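Local coordinates for putative sugar binding protein (PDB 6GQ0), which binds beta-D-galactose and, as a solute-binding protein of the periplasmic type, probably serves in carbohydrate uptake, at residues A[28-33]-A[60-65]; A[156-161]-A[216-221]. All coordinates share one frame; numbering follows the deposited sequence.

Interaction 1 of 2, residues A[28-33]-A[60-65]; sequences KEAYHF and GVDLEY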
loop_
_atom_site.group_PDB
_atom_site.type_symbol
_atom_site.label_atom_id
_atom_site.label_comp_id
_atom_site.label_asym_id
_atom_site.label_seq_id
_atom_site.Cartn_x
_atom_site.Cartn_y
_atom_site.Cartn_z
ATOM N N LYS A 28 4.658 9.428 -36.639
ATOM C CA LYS A 28 4.746 8.776 -35.334
ATOM C C LYS A 28 3.882 9.482 -34.285
ATOM O O LYS A 28 4.192 10.595 -33.851
ATOM C CB LYS A 28 6.204 8.718 -34.866
ATOM C CG LYS A 28 6.412 8.022 -33.524
ATOM C CD LYS A 28 6.596 6.520 -33.690
ATOM C CE LYS A 28 6.647 5.814 -32.342
ATOM N NZ LYS A 28 5.789 4.595 -32.317
ATOM N N GLU A 29 2.795 8.826 -33.888
ATOM C CA GLU A 29 1.926 9.339 -32.840
ATOM C C GLU A 29 2.513 9.021 -31.468
ATOM O O GLU A 29 3.229 8.031 -31.290
ATOM C CB GLU A 29 0.527 8.736 -32.967
ATOM C CG GLU A 29 -0.548 9.429 -32.141
ATOM C CD GLU A 29 -1.674 8.486 -31.746
ATOM O OE1 GLU A 29 -2.202 8.622 -30.619
ATOM O OE2 GLU A 29 -2.019 7.599 -32.558
ATOM N N ALA A 30 2.209 9.876 -30.495
ATOM C CA ALA A 30 2.696 9.672 -29.139
ATOM C C ALA A 30 1.920 8.556 -28.453
ATOM O O ALA A 30 0.724 8.355 -28.691
ATOM C CB ALA A 30 2.588 10.956 -28.315
ATOM N N TYR A 31 2.621 7.818 -27.600
ATOM C CA TYR A 31 1.969 6.784 -26.815
ATOM C C TYR A 31 1.034 7.398 -25.779
ATOM O O TYR A 31 1.351 8.409 -25.150
ATOM C CB TYR A 31 3.014 5.903 -26.137
ATOM C CG TYR A 31 3.663 4.905 -27.072
ATOM C CD1 TYR A 31 2.928 3.853 -27.600
ATOM C CD2 TYR A 31 5.005 5.009 -27.413
ATOM C CE1 TYR A 31 3.506 2.937 -28.438
ATOM C CE2 TYR A 31 5.595 4.097 -28.255
ATOM C CZ TYR A 31 4.839 3.062 -28.769
ATOM O OH TYR A 31 5.416 2.136 -29.610
ATOM N N HIS A 32 -0.134 6.800 -25.632
ATOM C CA HIS A 32 -1.139 7.222 -24.688
ATOM C C HIS A 32 -1.347 6.142 -23.649
ATOM O O HIS A 32 -1.873 5.109 -23.948
ATOM C CB HIS A 32 -2.445 7.503 -25.417
ATOM C CG HIS A 32 -3.570 7.897 -24.518
ATOM N ND1 HIS A 32 -4.875 7.967 -24.944
ATOM C CD2 HIS A 32 -3.587 8.228 -23.211
ATOM C CE1 HIS A 32 -5.646 8.326 -23.936
ATOM N NE2 HIS A 32 -4.887 8.484 -22.872
ATOM N N PHE A 33 -0.923 6.400 -22.430
ATOM C CA PHE A 33 -1.047 5.459 -21.339
ATOM C C PHE A 33 -2.016 5.970 -20.286
ATOM O O PHE A 33 -2.138 7.130 -20.108
ATOM C CB PHE A 33 0.311 5.270 -20.666
ATOM C CG PHE A 33 1.380 4.721 -21.554
ATOM C CD1 PHE A 33 1.089 3.959 -22.640
ATOM C CD2 PHE A 33 2.686 4.939 -21.257
ATOM C CE1 PHE A 33 2.082 3.466 -23.434
ATOM C CE2 PHE A 33 3.687 4.442 -22.044
ATOM C CZ PHE A 33 3.386 3.706 -23.135
ATOM N N GLY A 60 8.186 11.668 -23.870
ATOM C CA GLY A 60 7.260 12.127 -24.887
ATOM C C GLY A 60 6.001 11.294 -24.929
ATOM O O GLY A 60 5.482 11.002 -26.015
ATOM N N VAL A 61 5.498 10.897 -23.766
ATOM C CA VAL A 61 4.354 10.005 -23.644
ATOM C C VAL A 61 3.182 10.802 -23.091
ATOM O O VAL A 61 3.347 11.589 -22.151
ATOM C CB VAL A 61 4.698 8.802 -22.745
ATOM C CG1 VAL A 61 3.455 8.248 -22.067
ATOM C CG2 VAL A 61 5.408 7.726 -23.561
ATOM N N ASP A 62 2.008 10.629 -23.694
ATOM C CA ASP A 62 0.780 11.179 -23.140
ATOM C C ASP A 62 0.321 10.282 -22.003
ATOM O O ASP A 62 -0.012 9.114 -22.226
ATOM C CB ASP A 62 -0.309 11.277 -24.204
ATOM C CG ASP A 62 -0.237 12.565 -24.996
ATOM O OD1 ASP A 62 0.017 13.626 -24.382
ATOM O OD2 ASP A 62 -0.423 12.510 -26.233
ATOM N N LEU A 63 0.306 10.821 -20.790
ATOM C CA LEU A 63 -0.130 10.086 -19.612
ATOM C C LEU A 63 -1.428 10.689 -19.106
ATOM O O LEU A 63 -1.475 11.876 -18.763
ATOM C CB LEU A 63 0.923 10.122 -18.511
ATOM C CG LEU A 63 0.398 9.456 -17.240
ATOM C CD1 LEU A 63 0.289 7.937 -17.437
ATOM C CD2 LEU A 63 1.271 9.810 -16.064
ATOM N N GLU A 64 -2.473 9.876 -19.049
ATOM C CA GLU A 64 -3.754 10.302 -18.516
ATOM C C GLU A 64 -3.945 9.667 -17.141
ATOM O O GLU A 64 -3.975 8.440 -17.013
ATOM C CB GLU A 64 -4.879 9.929 -19.476
ATOM C CG GLU A 64 -6.252 10.025 -18.899
ATOM C CD GLU A 64 -7.313 9.513 -19.847
ATOM O OE1 GLU A 64 -8.513 9.696 -19.543
ATOM O OE2 GLU A 64 -6.955 8.947 -20.911
ATOM N N TYR A 65 -4.052 10.502 -16.119
ATOM C CA TYR A 65 -4.116 10.066 -14.728
ATOM C C TYR A 65 -5.551 10.250 -14.245
ATOM O O TYR A 65 -5.981 11.377 -13.992
ATOM C CB TYR A 65 -3.110 10.864 -13.901
ATOM C CG TYR A 65 -3.112 10.603 -12.415
ATOM C CD1 TYR A 65 -2.410 9.533 -11.869
ATOM C CD2 TYR A 65 -3.779 11.461 -11.549
ATOM C CE1 TYR A 65 -2.401 9.314 -10.497
ATOM C CE2 TYR A 65 -3.766 11.254 -10.193
ATOM C CZ TYR A 65 -3.081 10.179 -9.670
ATOM O OH TYR A 65 -3.093 9.989 -8.309
#
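The imidazole of H32 reaches across to the carboxylate of E64, two residues further along the neighbouring strand than D62, its bridge partner. CG of H32 stands anti to the backbone N (chi1 178°), which sends the ring over the adjacent strand, and the extended chain of E64 brings its acid to the ring's edge. NE2 of H32 donates to OE2 of E64 at 2.9 Å, with the acceptor almost in the ring plane and using its anti lone pair. Ring and carboxylate lie only 16° apart, although the hydrogen bond is bent, 140° at the hydrogen. A single bond thus joins the two groups, while CB of E64 also lies at the ring edge, 3.7 Å from NE2 of H32.

On the other face of the sheet, F33 and V61 meet at about a right angle: CG1 of V61 comes within 3.5 Å of CD2 of F33, and CG2 of V61 packs on CB of Y31 at 4.0 Å. CD1 of L63 approaches CB of F33, and the F33 side chain also touches M280 and V284 of helix 269-284. The backbones are joined by D62 N to Y31 O (2.7 Å), F33 N to D62 O and E64 N to F33 O, the last the straightest of the three. This parallel pairing closes the beta-alpha-beta unit made by strand 32-36, helix 43-59 and strand 62-65, whose second strand is the outermost of the sheet in this periplasmic binding protein fold.

Interaction 2 of 2, residues A[156-161]-A[216-221]; sequences VAIITG and AFYGTS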
loop_
_atom_site.group_PDB
_atom_site.type_symbol
_atom_site.label_atom_id
_atom_site.label_comp_id
_atom_site.label_asym_id
_atom_site.label_seq_id
_atom_site.Cartn_x
_atom_site.Cartn_y
_atom_site.Cartn_z
ATOM N N VAL A 156 -0.243 -8.224 20.497
ATOM C CA VAL A 156 -0.428 -7.426 19.293
ATOM C C VAL A 156 -1.864 -7.495 18.804
ATOM O O VAL A 156 -2.463 -8.574 18.722
ATOM C CB VAL A 156 0.533 -7.914 18.181
ATOM C CG1 VAL A 156 0.276 -7.153 16.885
ATOM C CG2 VAL A 156 1.976 -7.779 18.643
ATOM N N ALA A 157 -2.391 -6.348 18.402
ATOM C CA ALA A 157 -3.575 -6.286 17.562
ATOM C C ALA A 157 -3.189 -5.724 16.200
ATOM O O ALA A 157 -2.382 -4.790 16.104
ATOM C CB ALA A 157 -4.669 -5.419 18.192
ATOM N N ILE A 158 -3.770 -6.294 15.149
ATOM C CA ILE A 158 -3.491 -5.894 13.774
ATOM C C ILE A 158 -4.707 -5.170 13.217
ATOM O O ILE A 158 -5.824 -5.696 13.263
ATOM C CB ILE A 158 -3.137 -7.100 12.888
ATOM C CG1 ILE A 158 -1.926 -7.854 13.460
ATOM C CG2 ILE A 158 -2.905 -6.627 11.441
ATOM C CD1 ILE A 158 -1.401 -8.990 12.571
ATOM N N ILE A 159 -4.492 -3.979 12.673
ATOM C CA ILE A 159 -5.518 -3.276 11.910
ATOM C C ILE A 159 -5.116 -3.347 10.441
ATOM O O ILE A 159 -4.015 -2.927 10.077
ATOM C CB ILE A 159 -5.677 -1.817 12.352
ATOM C CG1 ILE A 159 -5.914 -1.733 13.867
ATOM C CG2 ILE A 159 -6.809 -1.160 11.569
ATOM C CD1 ILE A 159 -7.163 -2.396 14.289
ATOM N N THR A 160 -5.998 -3.869 9.601
ATOM C CA THR A 160 -5.712 -3.980 8.180
ATOM C C THR A 160 -6.807 -3.275 7.386
ATOM O O THR A 160 -7.948 -3.158 7.842
ATOM C CB THR A 160 -5.566 -5.448 7.750
ATOM O OG1 THR A 160 -5.010 -5.501 6.423
ATOM C CG2 THR A 160 -6.903 -6.177 7.788
ATOM N N GLY A 161 -6.433 -2.765 6.212
ATOM C CA GLY A 161 -7.394 -2.056 5.381
ATOM C C GLY A 161 -8.533 -2.948 4.929
ATOM O O GLY A 161 -9.698 -2.539 4.939
ATOM N N ALA A 216 0.482 -3.454 21.710
ATOM C CA ALA A 216 1.147 -3.300 20.421
ATOM C C ALA A 216 0.100 -3.307 19.323
ATOM O O ALA A 216 -0.757 -4.197 19.297
ATOM C CB ALA A 216 2.178 -4.416 20.206
ATOM N N PHE A 217 0.161 -2.313 18.432
ATOM C CA PHE A 217 -0.672 -2.273 17.238
ATOM C C PHE A 217 0.187 -2.280 15.969
ATOM O O PHE A 217 1.219 -1.602 15.883
ATOM C CB PHE A 217 -1.571 -1.055 17.210
ATOM C CG PHE A 217 -2.680 -1.095 18.224
ATOM C CD1 PHE A 217 -2.457 -0.697 19.530
ATOM C CD2 PHE A 217 -3.950 -1.523 17.858
ATOM C CE1 PHE A 217 -3.508 -0.694 20.483
ATOM C CE2 PHE A 217 -5.004 -1.525 18.807
ATOM C CZ PHE A 217 -4.767 -1.119 20.107
ATOM N N TYR A 218 -0.267 -3.047 14.991
ATOM C CA TYR A 218 0.309 -3.089 13.649
ATOM C C TYR A 218 -0.784 -2.694 12.665
ATOM O O TYR A 218 -1.820 -3.359 12.597
ATOM C CB TYR A 218 0.844 -4.485 13.360
ATOM C CG TYR A 218 1.267 -4.729 11.934
ATOM C CD1 TYR A 218 2.100 -3.845 11.278
ATOM C CD2 TYR A 218 0.840 -5.860 11.260
ATOM C CE1 TYR A 218 2.502 -4.082 9.952
ATOM C CE2 TYR A 218 1.245 -6.118 9.947
ATOM C CZ TYR A 218 2.074 -5.223 9.304
ATOM O OH TYR A 218 2.486 -5.466 8.012
ATOM N N GLY A 219 -0.577 -1.594 11.946
ATOM C CA GLY A 219 -1.489 -1.162 10.888
ATOM C C GLY A 219 -0.845 -1.373 9.524
ATOM O O GLY A 219 0.347 -1.110 9.354
ATOM N N THR A 220 -1.635 -1.841 8.551
ATOM C CA THR A 220 -1.107 -2.174 7.219
ATOM C C THR A 220 -1.543 -1.215 6.116
ATOM O O THR A 220 -1.105 -1.384 4.972
ATOM C CB THR A 220 -1.478 -3.611 6.798
ATOM O OG1 THR A 220 -2.896 -3.748 6.599
ATOM C CG2 THR A 220 -1.002 -4.631 7.804
ATOM N N SER A 221 -2.384 -0.222 6.406
ATOM C CA SER A 221 -2.700 0.810 5.429
ATOM C C SER A 221 -2.415 2.174 6.040
ATOM O O SER A 221 -2.159 2.306 7.242
ATOM C CB SER A 221 -4.150 0.718 4.920
ATOM O OG SER A 221 -5.111 0.870 5.959
#
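Two parallel strands of the periplasmic binding protein fold, 154-160 and 216-219, pair here and run out into loops beside the galactose site. Their backbones are joined by A157 N to A216 O, Y218 N to A157 O, I159 N to Y218 O (2.7 Å) and T220 N to I159 O. On one face, CB of A216 meets CG2 of V156, and I158 and the ring of Y218 lie side by side, pointing the same way. The tyrosine has CG anti to its own N (chi1 171°), which turns the ring to run alongside the isoleucine, CD2 of Y218 meeting CG2 of I158 obliquely at 3.8 Å; its OH is hydrogen-bonded to the backbone O of R171. Replacing I158 with an alanine would probably open a gap beside CD2 of Y218 and leave that ring less firmly held. On the opposite face, CB of A157 lies 4.0 Å from CE2 of F217. At the C-terminal end of strand 154-160, OG1 of T160 lies 2.8 Å from OG1 of T220, just past strand 216-219; both lie near Q168 OE1, which is hydrogen-bonded to T220 OG1 and G161 N. The buried pair is covered on the I158 face by helix 166-179, where F175 stacks on Y218, and on the F217 face by helices 197-210 and 224-234, while strand 185-192 flanks strand 154-160 on its far side.

Along the chain interaction 1 is complete before the first segment of interaction 2 begins, and their centres lie 39 Å apart, on opposite sides of the chain's centre. The nearest atoms are about 16 Å apart, so the two do not touch. Both pairs are part of one mixed sheet that runs through the chain: 28-33 with 60-65 brings in its outermost strand 62-65, whereas 156-161 with 216-221 pairs strands close to its other end, where 185-192 is outermost. Interaction 1 lies at the surface and interaction 2 is wholly buried. The arrangement fits the two-lobed architecture of periplasmic binding proteins, each contact probably lying in a different lobe, with galactose-binding W45 about 10 Å from L63 of interaction 1 (side chain to side chain) and R171 and A222 closer to interaction 2.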